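Local atomic coordinates of ORF10 (Moritella marina, PDB entry 6RIW), a protein that carries the ketosynthase and chain length factor domains of a polyunsaturated fatty acid synthase, probably extending acyl chains bound to a carrier protein. Residues Ala664-Val669 with Leu871-Ser876; Val669-Glu674 with Val768-Gly773; Lys777-Ala782 with Asn875-Leu880. All coordinates share one frame; numbering follows the deposited sequence.

Contact 1: Ala664-Val669 with Leu871-Ser876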
ATOM      1  N   ALA A 664       0.931  -8.004  -0.619  1.00 12.59           N
ATOM      2  CA  ALA A 664       0.376  -9.193  -1.257  1.00 11.08           C
ATOM      3  C   ALA A 664      -0.150 -10.129  -0.177  1.00 11.16           C
ATOM      4  O   ALA A 664       0.042 -11.346  -0.250  1.00 10.93           O
ATOM      5  CB  ALA A 664       1.403  -9.895  -2.155  1.00 10.28           C
ATOM      6  N   GLU A 665      -0.779  -9.560   0.850  1.00 11.18           N
ATOM      7  CA  GLU A 665      -1.403 -10.310   1.964  1.00 13.90           C
ATOM      8  C   GLU A 665      -0.304 -11.136   2.652  1.00 11.99           C
ATOM      9  O   GLU A 665       0.815 -10.634   2.862  1.00  9.99           O
ATOM     10  CB  GLU A 665      -2.591 -11.115   1.434  1.00 13.11           C
ATOM     11  CG  GLU A 665      -3.694 -10.244   0.783  1.00 14.13           C
ATOM     12  CD  GLU A 665      -4.176  -9.129   1.700  1.00 17.11           C
ATOM     13  OE1 GLU A 665      -4.287  -9.377   2.931  1.00 17.62           O
ATOM     14  OE2 GLU A 665      -4.417  -7.993   1.210  1.00 17.60           O
ATOM     15  N   GLU A 666      -0.574 -12.388   3.043  1.00  9.98           N
ATOM     16  CA  GLU A 666       0.445 -13.138   3.776  1.00 11.99           C
ATOM     17  C   GLU A 666       1.702 -13.346   2.942  1.00 10.95           C
ATOM     18  O   GLU A 666       2.792 -13.505   3.500  1.00 12.58           O
ATOM     19  CB  GLU A 666      -0.104 -14.500   4.230  1.00 11.45           C
ATOM     20  CG  GLU A 666      -1.159 -14.396   5.340  1.00 11.63           C
ATOM     21  CD  GLU A 666      -2.596 -14.376   4.791  1.00 15.63           C
ATOM     22  OE1 GLU A 666      -2.837 -13.761   3.721  1.00 14.24           O
ATOM     23  OE2 GLU A 666      -3.498 -14.959   5.445  1.00 16.14           O
ATOM     24  N   ASN A 667       1.584 -13.345   1.609  1.00 10.89           N
ATOM     25  CA  ASN A 667       2.749 -13.518   0.745  1.00 12.60           C
ATOM     26  C   ASN A 667       3.488 -12.209   0.447  1.00 11.36           C
ATOM     27  O   ASN A 667       4.348 -12.178  -0.441  1.00 10.99           O
ATOM     28  CB  ASN A 667       2.333 -14.224  -0.550  1.00 14.49           C
ATOM     29  CG  ASN A 667       2.171 -15.735  -0.348  1.00 16.79           C
ATOM     30  OD1 ASN A 667       2.934 -16.353   0.394  1.00 18.08           O
ATOM     31  ND2 ASN A 667       1.142 -16.313  -0.949  1.00 21.29           N
ATOM     32  N   SER A 668       3.214 -11.139   1.195  1.00 10.23           N
ATOM     33  CA  SER A 668       3.883  -9.865   0.934  1.00 10.87           C
ATOM     34  C   SER A 668       5.410  -9.996   0.931  1.00 10.19           C
ATOM     35  O   SER A 668       6.086  -9.488   0.029  1.00 11.50           O
ATOM     36  CB  SER A 668       3.463  -8.837   1.987  1.00  9.41           C
ATOM     37  OG  SER A 668       2.084  -8.503   1.887  1.00  9.30           O
ATOM     38  N   VAL A 669       5.975 -10.642   1.954  1.00 11.32           N
ATOM     39  CA  VAL A 669       7.433 -10.729   2.054  1.00  9.18           C
ATOM     40  C   VAL A 669       8.014 -11.570   0.923  1.00 11.29           C
ATOM     41  O   VAL A 669       9.069 -11.237   0.368  1.00 10.79           O
ATOM     42  CB  VAL A 669       7.851 -11.284   3.428  1.00 10.32           C
ATOM     43  CG1 VAL A 669       9.371 -11.625   3.428  1.00 11.94           C
ATOM     44  CG2 VAL A 669       7.550 -10.269   4.537  1.00  9.89           C
ATOM     45  N   LEU A 871       1.063 -19.600   2.100  1.00 12.37           N
ATOM     46  CA  LEU A 871      -0.282 -19.500   1.561  1.00 13.76           C
ATOM     47  C   LEU A 871      -0.869 -18.199   2.070  1.00 14.21           C
ATOM     48  O   LEU A 871      -0.295 -17.545   2.942  1.00 15.25           O
ATOM     49  CB  LEU A 871      -1.182 -20.687   1.977  1.00 14.16           C
ATOM     50  CG  LEU A 871      -0.697 -22.078   1.538  1.00 14.89           C
ATOM     51  CD1 LEU A 871      -1.541 -23.169   2.201  1.00 20.37           C
ATOM     52  CD2 LEU A 871      -0.789 -22.213   0.019  1.00 19.09           C
ATOM     53  N   GLY A 872      -2.010 -17.797   1.528  1.00 15.20           N
ATOM     54  CA  GLY A 872      -2.668 -16.642   2.114  1.00 15.93           C
ATOM     55  C   GLY A 872      -3.856 -16.182   1.293  1.00 15.06           C
ATOM     56  O   GLY A 872      -4.295 -16.843   0.348  1.00 15.23           O
ATOM     57  N   ARG A 873      -4.360 -15.020   1.679  1.00 14.81           N
ATOM     58  CA  ARG A 873      -5.543 -14.503   1.020  1.00 15.52           C
ATOM     59  C   ARG A 873      -5.256 -13.975  -0.374  1.00 15.75           C
ATOM     60  O   ARG A 873      -6.202 -13.581  -1.067  1.00 16.02           O
ATOM     61  CB  ARG A 873      -6.177 -13.415   1.883  1.00 14.68           C
ATOM     62  CG  ARG A 873      -6.831 -13.955   3.158  1.00 19.56           C
ATOM     63  CD  ARG A 873      -7.946 -14.974   2.802  1.00 19.87           C
ATOM     64  NE  ARG A 873      -9.078 -14.314   2.146  1.00 23.24           N
ATOM     65  CZ  ARG A 873     -10.081 -14.951   1.545  1.00 23.30           C
ATOM     66  NH1 ARG A 873     -10.109 -16.283   1.499  1.00 22.12           N
ATOM     67  NH2 ARG A 873     -11.075 -14.263   1.009  1.00 22.06           N
ATOM     68  N   ASP A 874      -3.995 -13.936  -0.804  1.00 13.38           N
ATOM     69  CA  ASP A 874      -3.712 -13.581  -2.191  1.00 14.97           C
ATOM     70  C   ASP A 874      -3.956 -14.742  -3.148  1.00 16.08           C
ATOM     71  O   ASP A 874      -3.913 -14.542  -4.370  1.00 17.96           O
ATOM     72  CB  ASP A 874      -2.266 -13.108  -2.310  1.00 17.43           C
ATOM     73  CG  ASP A 874      -1.284 -14.133  -1.730  1.00 20.85           C
ATOM     74  OD1 ASP A 874      -1.408 -14.491  -0.513  1.00 23.25           O
ATOM     75  OD2 ASP A 874      -0.401 -14.586  -2.489  1.00 23.43           O
ATOM     76  N   ASN A 875      -4.236 -15.939  -2.623  1.00 14.02           N
ATOM     77  CA  ASN A 875      -4.589 -17.109  -3.444  1.00 16.03           C
ATOM     78  C   ASN A 875      -3.433 -17.509  -4.365  1.00 17.87           C
ATOM     79  O   ASN A 875      -3.609 -17.788  -5.557  1.00 17.01           O
ATOM     80  CB  ASN A 875      -5.883 -16.868  -4.245  1.00 17.53           C
ATOM     81  CG  ASN A 875      -6.587 -18.169  -4.606  1.00 17.96           C
ATOM     82  OD1 ASN A 875      -6.142 -19.253  -4.224  1.00 17.85           O
ATOM     83  ND2 ASN A 875      -7.694 -18.071  -5.326  1.00 21.78           N
ATOM     84  N   SER A 876      -2.224 -17.509  -3.816  1.00 16.30           N
ATOM     85  CA  SER A 876      -1.108 -18.147  -4.496  1.00 14.07           C
ATOM     86  C   SER A 876      -0.252 -18.857  -3.460  1.00 17.75           C
ATOM     87  O   SER A 876      -0.270 -18.536  -2.264  1.00 14.92           O
ATOM     88  CB  SER A 876      -0.282 -17.144  -5.321  1.00 19.86           C
ATOM     89  OG  SER A 876       0.325 -16.195  -4.482  1.00 27.90           O
TER
HETATM   90  O   HOH W   1       2.468 -16.796   2.925  1.00 17.86           O

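Contact 2: Val669-Glu674 with Val768-Gly773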
ATOM      1  N   VAL A 669       5.975 -10.642   1.954  1.00 11.32           N
ATOM      2  CA  VAL A 669       7.433 -10.729   2.054  1.00  9.18           C
ATOM      3  C   VAL A 669       8.014 -11.570   0.923  1.00 11.29           C
ATOM      4  O   VAL A 669       9.069 -11.237   0.368  1.00 10.79           O
ATOM      5  CB  VAL A 669       7.851 -11.284   3.428  1.00 10.32           C
ATOM      6  CG1 VAL A 669       9.371 -11.625   3.428  1.00 11.94           C
ATOM      7  CG2 VAL A 669       7.550 -10.269   4.537  1.00  9.89           C
ATOM      8  N   TYR A 670       7.353 -12.674   0.561  1.00 11.11           N
ATOM      9  CA  TYR A 670       7.888 -13.501  -0.520  1.00 10.69           C
ATOM     10  C   TYR A 670       7.813 -12.788  -1.871  1.00 12.03           C
ATOM     11  O   TYR A 670       8.712 -12.952  -2.701  1.00 12.74           O
ATOM     12  CB  TYR A 670       7.154 -14.857  -0.540  1.00 12.20           C
ATOM     13  CG  TYR A 670       7.235 -15.607   0.786  1.00 11.34           C
ATOM     14  CD1 TYR A 670       8.366 -15.524   1.585  1.00 13.95           C
ATOM     15  CD2 TYR A 670       6.171 -16.380   1.248  1.00 13.56           C
ATOM     16  CE1 TYR A 670       8.450 -16.201   2.811  1.00 12.01           C
ATOM     17  CE2 TYR A 670       6.248 -17.062   2.476  1.00 16.86           C
ATOM     18  CZ  TYR A 670       7.388 -16.970   3.239  1.00 14.49           C
ATOM     19  OH  TYR A 670       7.453 -17.647   4.448  1.00 15.53           O
ATOM     20  N   ARG A 671       6.783 -11.965  -2.107  1.00 10.90           N
ATOM     21  CA  ARG A 671       6.810 -11.134  -3.311  1.00 10.26           C
ATOM     22  C   ARG A 671       7.952 -10.112  -3.275  1.00 11.15           C
ATOM     23  O   ARG A 671       8.495  -9.766  -4.333  1.00 12.04           O
ATOM     24  CB  ARG A 671       5.470 -10.423  -3.522  1.00 12.70           C
ATOM     25  CG  ARG A 671       4.294 -11.367  -3.863  1.00 12.97           C
ATOM     26  CD  ARG A 671       4.401 -12.001  -5.266  1.00 17.36           C
ATOM     27  NE  ARG A 671       3.235 -12.848  -5.556  1.00 17.24           N
ATOM     28  CZ  ARG A 671       3.145 -13.673  -6.604  1.00 21.73           C
ATOM     29  NH1 ARG A 671       2.041 -14.398  -6.785  1.00 18.20           N
ATOM     30  NH2 ARG A 671       4.152 -13.768  -7.477  1.00 18.59           N
ATOM     31  N   CYS A 672       8.318  -9.606  -2.092  1.00 12.03           N
ATOM     32  CA  CYS A 672       9.482  -8.717  -1.992  1.00 11.59           C
ATOM     33  C   CYS A 672      10.769  -9.444  -2.341  1.00 11.48           C
ATOM     34  O   CYS A 672      11.678  -8.865  -2.955  1.00 12.38           O
ATOM     35  CB  CYS A 672       9.607  -8.143  -0.575  1.00 10.61           C
ATOM     36  SG  CYS A 672       8.379  -6.884  -0.161  1.00 13.57           S
ATOM     37  N   VAL A 673      10.905 -10.692  -1.894  1.00 11.04           N
ATOM     38  CA  VAL A 673      12.100 -11.461  -2.244  1.00 11.26           C
ATOM     39  C   VAL A 673      12.212 -11.593  -3.762  1.00 13.83           C
ATOM     40  O   VAL A 673      13.280 -11.381  -4.353  1.00 12.57           O
ATOM     41  CB  VAL A 673      12.058 -12.830  -1.543  1.00 10.56           C
ATOM     42  CG1 VAL A 673      13.200 -13.731  -2.021  1.00 12.41           C
ATOM     43  CG2 VAL A 673      12.086 -12.650  -0.004  1.00 12.39           C
ATOM     44  N   GLU A 674      11.096 -11.946  -4.417  1.00 13.29           N
ATOM     45  CA  GLU A 674      11.052 -12.040  -5.876  1.00 12.46           C
ATOM     46  C   GLU A 674      11.385 -10.708  -6.531  1.00 15.11           C
ATOM     47  O   GLU A 674      12.157 -10.654  -7.499  1.00 15.84           O
ATOM     48  CB  GLU A 674       9.667 -12.508  -6.320  1.00 15.02           C
ATOM     49  CG  GLU A 674       9.423 -12.501  -7.839  1.00 21.17           C
ATOM     50  CD  GLU A 674       8.034 -13.069  -8.203  1.00 24.10           C
ATOM     51  OE1 GLU A 674       6.988 -12.566  -7.699  1.00 23.28           O
ATOM     52  OE2 GLU A 674       7.997 -14.039  -8.980  1.00 25.24           O
ATOM     53  N   VAL A 768      12.873 -18.670  -4.908  1.00 13.35           N
ATOM     54  CA  VAL A 768      11.491 -18.402  -4.508  1.00 14.74           C
ATOM     55  C   VAL A 768      10.632 -18.604  -5.747  1.00 16.38           C
ATOM     56  O   VAL A 768      10.958 -18.093  -6.823  1.00 14.93           O
ATOM     57  CB  VAL A 768      11.307 -16.992  -3.909  1.00 15.87           C
ATOM     58  CG1 VAL A 768      11.658 -15.898  -4.919  1.00 19.06           C
ATOM     59  CG2 VAL A 768       9.858 -16.816  -3.373  1.00 17.51           C
ATOM     60  N   SER A 769       9.579 -19.401  -5.618  1.00 13.21           N
ATOM     61  CA  SER A 769       8.700 -19.705  -6.735  1.00 14.85           C
ATOM     62  C   SER A 769       7.260 -19.605  -6.267  1.00 16.46           C
ATOM     63  O   SER A 769       6.979 -19.771  -5.084  1.00 15.77           O
ATOM     64  CB  SER A 769       8.948 -21.109  -7.289  1.00 17.62           C
ATOM     65  OG  SER A 769      10.256 -21.182  -7.828  1.00 24.64           O
ATOM     66  N   PHE A 770       6.350 -19.364  -7.218  1.00 13.29           N
ATOM     67  CA  PHE A 770       4.927 -19.210  -6.938  1.00 14.91           C
ATOM     68  C   PHE A 770       4.108 -20.075  -7.880  1.00 16.58           C
ATOM     69  O   PHE A 770       4.538 -20.361  -9.000  1.00 16.29           O
ATOM     70  CB  PHE A 770       4.484 -17.751  -7.119  1.00 15.02           C
ATOM     71  CG  PHE A 770       5.152 -16.806  -6.172  1.00 18.77           C
ATOM     72  CD1 PHE A 770       6.419 -16.309  -6.454  1.00 20.47           C
ATOM     73  CD2 PHE A 770       4.529 -16.433  -4.998  1.00 19.08           C
ATOM     74  CE1 PHE A 770       7.047 -15.442  -5.570  1.00 19.49           C
ATOM     75  CE2 PHE A 770       5.163 -15.545  -4.112  1.00 20.30           C
ATOM     76  CZ  PHE A 770       6.425 -15.067  -4.416  1.00 17.41           C
ATOM     77  N   ALA A 771       2.899 -20.436  -7.443  1.00 14.51           N
ATOM     78  CA  ALA A 771       1.921 -21.098  -8.293  1.00 16.87           C
ATOM     79  C   ALA A 771       0.555 -20.532  -7.937  1.00 17.66           C
ATOM     80  O   ALA A 771       0.299 -20.250  -6.759  1.00 16.67           O
ATOM     81  CB  ALA A 771       1.925 -22.626  -8.113  1.00 17.74           C
ATOM     82  N   PRO A 772      -0.315 -20.295  -8.921  1.00 19.12           N
ATOM     83  CA  PRO A 772      -1.669 -19.820  -8.604  1.00 17.46           C
ATOM     84  C   PRO A 772      -2.439 -20.859  -7.803  1.00 17.36           C
ATOM     85  O   PRO A 772      -2.305 -22.069  -8.026  1.00 18.98           O
ATOM     86  CB  PRO A 772      -2.314 -19.608  -9.985  1.00 21.37           C
ATOM     87  CG  PRO A 772      -1.182 -19.554 -10.944  1.00 26.04           C
ATOM     88  CD  PRO A 772      -0.103 -20.418 -10.373  1.00 20.78           C
ATOM     89  N   GLY A 773      -3.247 -20.382  -6.866  1.00 16.27           N
ATOM     90  CA  GLY A 773      -4.121 -21.252  -6.099  1.00 15.76           C
ATOM     91  C   GLY A 773      -3.609 -21.514  -4.694  1.00 17.37           C
ATOM     92  O   GLY A 773      -2.539 -21.063  -4.275  1.00 16.75           O
TER

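Contact 3: Lys777-Ala782 with Asn875-Leu880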
ATOM      1  N   LYS A 777      -2.311 -29.226  -4.763  1.00 16.98           N
ATOM      2  CA  LYS A 777      -1.719 -29.259  -6.097  1.00 19.07           C
ATOM      3  C   LYS A 777      -0.870 -28.018  -6.342  1.00 19.15           C
ATOM      4  O   LYS A 777       0.256 -28.116  -6.849  1.00 17.00           O
ATOM      5  CB  LYS A 777      -2.823 -29.359  -7.141  1.00 18.32           C
ATOM      6  CG  LYS A 777      -2.331 -29.454  -8.573  1.00 25.81           C
ATOM      7  CD  LYS A 777      -1.660 -30.814  -8.816  1.00 29.32           C
ATOM      8  CE  LYS A 777      -1.297 -31.001 -10.301  1.00 35.11           C
ATOM      9  NZ  LYS A 777      -0.019 -31.742 -10.490  1.00 40.49           N
ATOM     10  N   ALA A 778      -1.396 -26.841  -5.970  1.00 17.65           N
ATOM     11  CA  ALA A 778      -0.636 -25.601  -6.111  1.00 18.96           C
ATOM     12  C   ALA A 778       0.650 -25.650  -5.301  1.00 16.19           C
ATOM     13  O   ALA A 778       1.692 -25.179  -5.761  1.00 14.21           O
ATOM     14  CB  ALA A 778      -1.488 -24.397  -5.684  1.00 14.56           C
ATOM     15  N   ILE A 779       0.601 -26.223  -4.094  1.00 12.97           N
ATOM     16  CA  ILE A 779       1.814 -26.370  -3.289  1.00 14.49           C
ATOM     17  C   ILE A 779       2.856 -27.213  -4.024  1.00 17.39           C
ATOM     18  O   ILE A 779       4.042 -26.852  -4.094  1.00 14.75           O
ATOM     19  CB  ILE A 779       1.470 -26.976  -1.920  1.00 12.79           C
ATOM     20  CG1 ILE A 779       0.587 -25.994  -1.133  1.00 13.71           C
ATOM     21  CG2 ILE A 779       2.733 -27.271  -1.150  1.00 14.76           C
ATOM     22  CD1 ILE A 779       0.095 -26.532   0.191  1.00 13.69           C
ATOM     23  N   THR A 780       2.444 -28.368  -4.554  1.00 14.10           N
ATOM     24  CA  THR A 780       3.427 -29.221  -5.213  1.00 14.18           C
ATOM     25  C   THR A 780       3.982 -28.569  -6.472  1.00 17.20           C
ATOM     26  O   THR A 780       5.174 -28.737  -6.776  1.00 16.77           O
ATOM     27  CB  THR A 780       2.820 -30.599  -5.530  1.00 20.63           C
ATOM     28  OG1 THR A 780       1.797 -30.454  -6.519  1.00 26.36           O
ATOM     29  CG2 THR A 780       2.211 -31.187  -4.302  1.00 16.61           C
ATOM     30  N   ILE A 781       3.162 -27.785  -7.183  1.00 16.33           N
ATOM     31  CA  ILE A 781       3.640 -27.115  -8.389  1.00 18.86           C
ATOM     32  C   ILE A 781       4.675 -26.059  -8.037  1.00 20.17           C
ATOM     33  O   ILE A 781       5.734 -25.957  -8.679  1.00 17.75           O
ATOM     34  CB  ILE A 781       2.470 -26.499  -9.172  1.00 17.53           C
ATOM     35  CG1 ILE A 781       1.659 -27.598  -9.869  1.00 18.69           C
ATOM     36  CG2 ILE A 781       3.004 -25.478 -10.178  1.00 20.42           C
ATOM     37  CD1 ILE A 781       0.361 -27.094 -10.478  1.00 23.77           C
ATOM     38  N   ALA A 782       4.372 -25.239  -7.022  1.00 13.94           N
ATOM     39  CA  ALA A 782       5.325 -24.229  -6.584  1.00 15.08           C
ATOM     40  C   ALA A 782       6.583 -24.867  -6.026  1.00 16.91           C
ATOM     41  O   ALA A 782       7.692 -24.376  -6.263  1.00 13.62           O
ATOM     42  CB  ALA A 782       4.675 -23.310  -5.542  1.00 15.36           C
ATOM     43  N   ASN A 875      -4.236 -15.939  -2.623  1.00 14.02           N
ATOM     44  CA  ASN A 875      -4.589 -17.109  -3.444  1.00 16.03           C
ATOM     45  C   ASN A 875      -3.433 -17.509  -4.365  1.00 17.87           C
ATOM     46  O   ASN A 875      -3.609 -17.788  -5.557  1.00 17.01           O
ATOM     47  CB  ASN A 875      -5.883 -16.868  -4.245  1.00 17.53           C
ATOM     48  CG  ASN A 875      -6.587 -18.169  -4.606  1.00 17.96           C
ATOM     49  OD1 ASN A 875      -6.142 -19.253  -4.224  1.00 17.85           O
ATOM     50  ND2 ASN A 875      -7.694 -18.071  -5.326  1.00 21.78           N
ATOM     51  N   SER A 876      -2.224 -17.509  -3.816  1.00 16.30           N
ATOM     52  CA  SER A 876      -1.108 -18.147  -4.496  1.00 14.07           C
ATOM     53  C   SER A 876      -0.252 -18.857  -3.460  1.00 17.75           C
ATOM     54  O   SER A 876      -0.270 -18.536  -2.264  1.00 14.92           O
ATOM     55  CB  SER A 876      -0.282 -17.144  -5.321  1.00 19.86           C
ATOM     56  OG  SER A 876       0.325 -16.195  -4.482  1.00 27.90           O
ATOM     57  N   CYS A 877       0.443 -19.880  -3.915  1.00 13.04           N
ATOM     58  CA  CYS A 877       1.367 -20.601  -3.066  1.00 12.23           C
ATOM     59  C   CYS A 877       2.776 -20.115  -3.376  1.00 15.16           C
ATOM     60  O   CYS A 877       3.165 -20.042  -4.545  1.00 15.40           O
ATOM     61  CB  CYS A 877       1.259 -22.105  -3.296  1.00 14.84           C
ATOM     62  SG  CYS A 877       2.513 -22.968  -2.335  1.00 21.60           S
ATOM     63  N   ALA A 878       3.518 -19.759  -2.339  1.00 12.48           N
ATOM     64  CA  ALA A 878       4.930 -19.439  -2.443  1.00 14.31           C
ATOM     65  C   ALA A 878       5.733 -20.592  -1.856  1.00 14.09           C
ATOM     66  O   ALA A 878       5.327 -21.199  -0.858  1.00 14.09           O
ATOM     67  CB  ALA A 878       5.269 -18.130  -1.706  1.00 17.01           C
ATOM     68  N   HIS A 879       6.858 -20.908  -2.485  1.00 11.28           N
ATOM     69  CA  HIS A 879       7.765 -21.915  -1.943  1.00 13.56           C
ATOM     70  C   HIS A 879       9.199 -21.427  -2.087  1.00 14.35           C
ATOM     71  O   HIS A 879       9.597 -20.972  -3.168  1.00 15.22           O
ATOM     72  CB  HIS A 879       7.579 -23.261  -2.658  1.00 12.91           C
ATOM     73  CG  HIS A 879       7.854 -24.457  -1.791  1.00 15.78           C
ATOM     74  ND1 HIS A 879       6.943 -24.953  -0.877  1.00 16.32           N
ATOM     75  CD2 HIS A 879       8.938 -25.269  -1.722  1.00 16.72           C
ATOM     76  CE1 HIS A 879       7.465 -26.011  -0.274  1.00 17.10           C
ATOM     77  NE2 HIS A 879       8.674 -26.227  -0.773  1.00 16.83           N
ATOM     78  N   LEU A 880       9.967 -21.513  -1.002  1.00 12.34           N
ATOM     79  CA  LEU A 880      11.336 -21.010  -0.990  1.00 14.28           C
ATOM     80  C   LEU A 880      12.281 -22.115  -0.557  1.00 16.59           C
ATOM     81  O   LEU A 880      11.924 -22.966   0.263  1.00 15.14           O
ATOM     82  CB  LEU A 880      11.517 -19.834  -0.025  1.00 14.35           C
ATOM     83  CG  LEU A 880      10.774 -18.546  -0.337  1.00 13.49           C
ATOM     84  CD1 LEU A 880       9.351 -18.632   0.168  1.00 17.58           C
ATOM     85  CD2 LEU A 880      11.495 -17.369   0.341  1.00 12.41           C
TER

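Contact 1: Ala664-Val669 with Leu871-Ser876
Asn-667 lays its side chain across the carboxylate of Asp-874, the amide and carboxylate planes standing at 90° to each other. Its ND2 points at Asp-874 OD2, 2.8 Å away; the oxygen lies in the amide plane and receives the N-H on its syn lone pair, in a nearly straight bond (171°). ND2 also makes a weak bond to Ser-876 O. Asp-874 has CG lodged between its backbone N and carbonyl carbon (chi1 53°), which turns the carboxylate to Asn-667 and lets OD2 also take a bond from Ser-876 OG at 2.7 Å. With Asp-874 cut back to an alanine, the Asn-667 amide and the Ser-876 hydroxyl would probably lose their shared acceptor, leaving the amide only its weak bond and a water. That water, 2.6 Å from Asn-667 OD1, donates to it and to Leu-871 O. Glu-666 bends at chi2 to bring OE1 to Arg-873 N, 2.8 Å off, met from above the carboxylate plane; a CB on Gly-872 would strike that oxygen. The Arg-873 guanidinium leads away to a salt bridge with Asp-167. In ketosynthases the turn between strand and buried helix carries the nucleophilic cysteine and faces a glycine-rich loop; here Glu-665 appears to stand where the cysteine would be, with Glu-666 next to it, consistent with the chain length factor version of this thiolase-fold site.

Contact 2: Val669-Glu674 with Val768-Gly773
Val-768 meets helix 669-674 with both methyls: CG1 lies 3.9 Å from Val-673 CG1 and also rests on the backbone of Glu-674 near its CA, while CG2 approaches Tyr-670 O. This is the buried helix 668-682 packing across a sheet strand of the thiolase fold, the axes of the two segments 8.7 Å apart at the closest. Ser-769 turns to the other face of the strand, toward Lys-785 and Ala-786 of helix 776-790. Phe-770 comes next and buries the most surface of any residue here. Its ring lies flat against one face of the Arg-671 guanidinium, the two planes only 5° apart and Arg-671 CZ 3.7 Å from the centroid of the Phe-770 ring, a stack that is also a cation-pi contact. Although the Arg-671 CB points away from the strand, a bend at chi2 (-70°) folds the chain back, and CD adds an off-centre CH-pi touch. Tyr-670 O meets the edge of the ring, 3.6 Å from Phe-770 CZ, and Tyr-670 CB makes an apolar touch on the same CZ. Glu-674 OE1 comes obliquely to within 3.6 Å of Phe-770 CE1. Beyond Phe-770, Ala-771 faces helix 776-790 again, and Gly-773 pairs through its backbone with Asn-875. The guanidinium is held in its own plane as well: in a salt bridge within the helix, Arg-671 NH2 donates to Glu-674 OE1 at 3.1 Å, using the syn lone pair of that oxygen. Glu-674 OE2 is in turn bound by Ser-188 OG from the ketosynthase half of the chain. The arginine's charge is thus met by a carboxylate at its edge and by pi electrons over one face, a pairing that probably steadies a buried cation and fixes the rotation of both flat groups.

Contact 3: Lys777-Ala782 with Asn875-Leu880
Helix 776-790 covers one face of the chain length factor's sheet, in keeping with the layered alpha-beta-alpha-beta-alpha build of the thiolase fold, and its first turns run along strand 876-884. The segments 777-782 and 876-880 cross at -36°, their axes 7.6 Å apart at the closest point. Cys-877 sits between the two. Its SG, swung opposite the backbone N (chi1 175°), lodges against Ile-779, 3.6 Å from CA and 3.8 Å from CG1. Ala-782 closes in with its CB 3.9 Å from the same Cys-877 SG, and Ala-778 touches the Cys-877 CB. Two residues along the strand, His-879 CB abuts Ala-782 O at 3.8 Å. The imidazole is hydrogen-bonded outside the two segments, NE2 to Tyr-822 OH and ND1 to Asn-869 OD1. Ile-779 goes on to pack against Ala-817 and Leu-818 of helix 808-821. No hydrogen bond crosses between the two segments; in the sheet, the backbone of Cys-877 pairs with Ala-771 and that of His-879 with Ser-769. Contact here is therefore van der Waals in kind, and the small alanine side chains let the helix lie close to the strand.

All three contacts lie in the chain length factor half, their centres 8 to 11 Å apart. Along the chain, contact 2 falls wholly between the two halves of contact 1; contact 3 opens after contact 2 has closed and shares Asn-875 and Ser-876 with contact 1. Helix 668-682 serves contacts 1 and 2. Contact 2 uses strand 763-772 and contact 3 its neighbour 876-884. The sheet is thus held between helix 668-682 and helix 776-790, and contact 1 ties the start of the buried helix to the loop leading into strand 876-884. Together they describe one sheet of the chain length factor with a helix on each face, consistent with the thiolase fold.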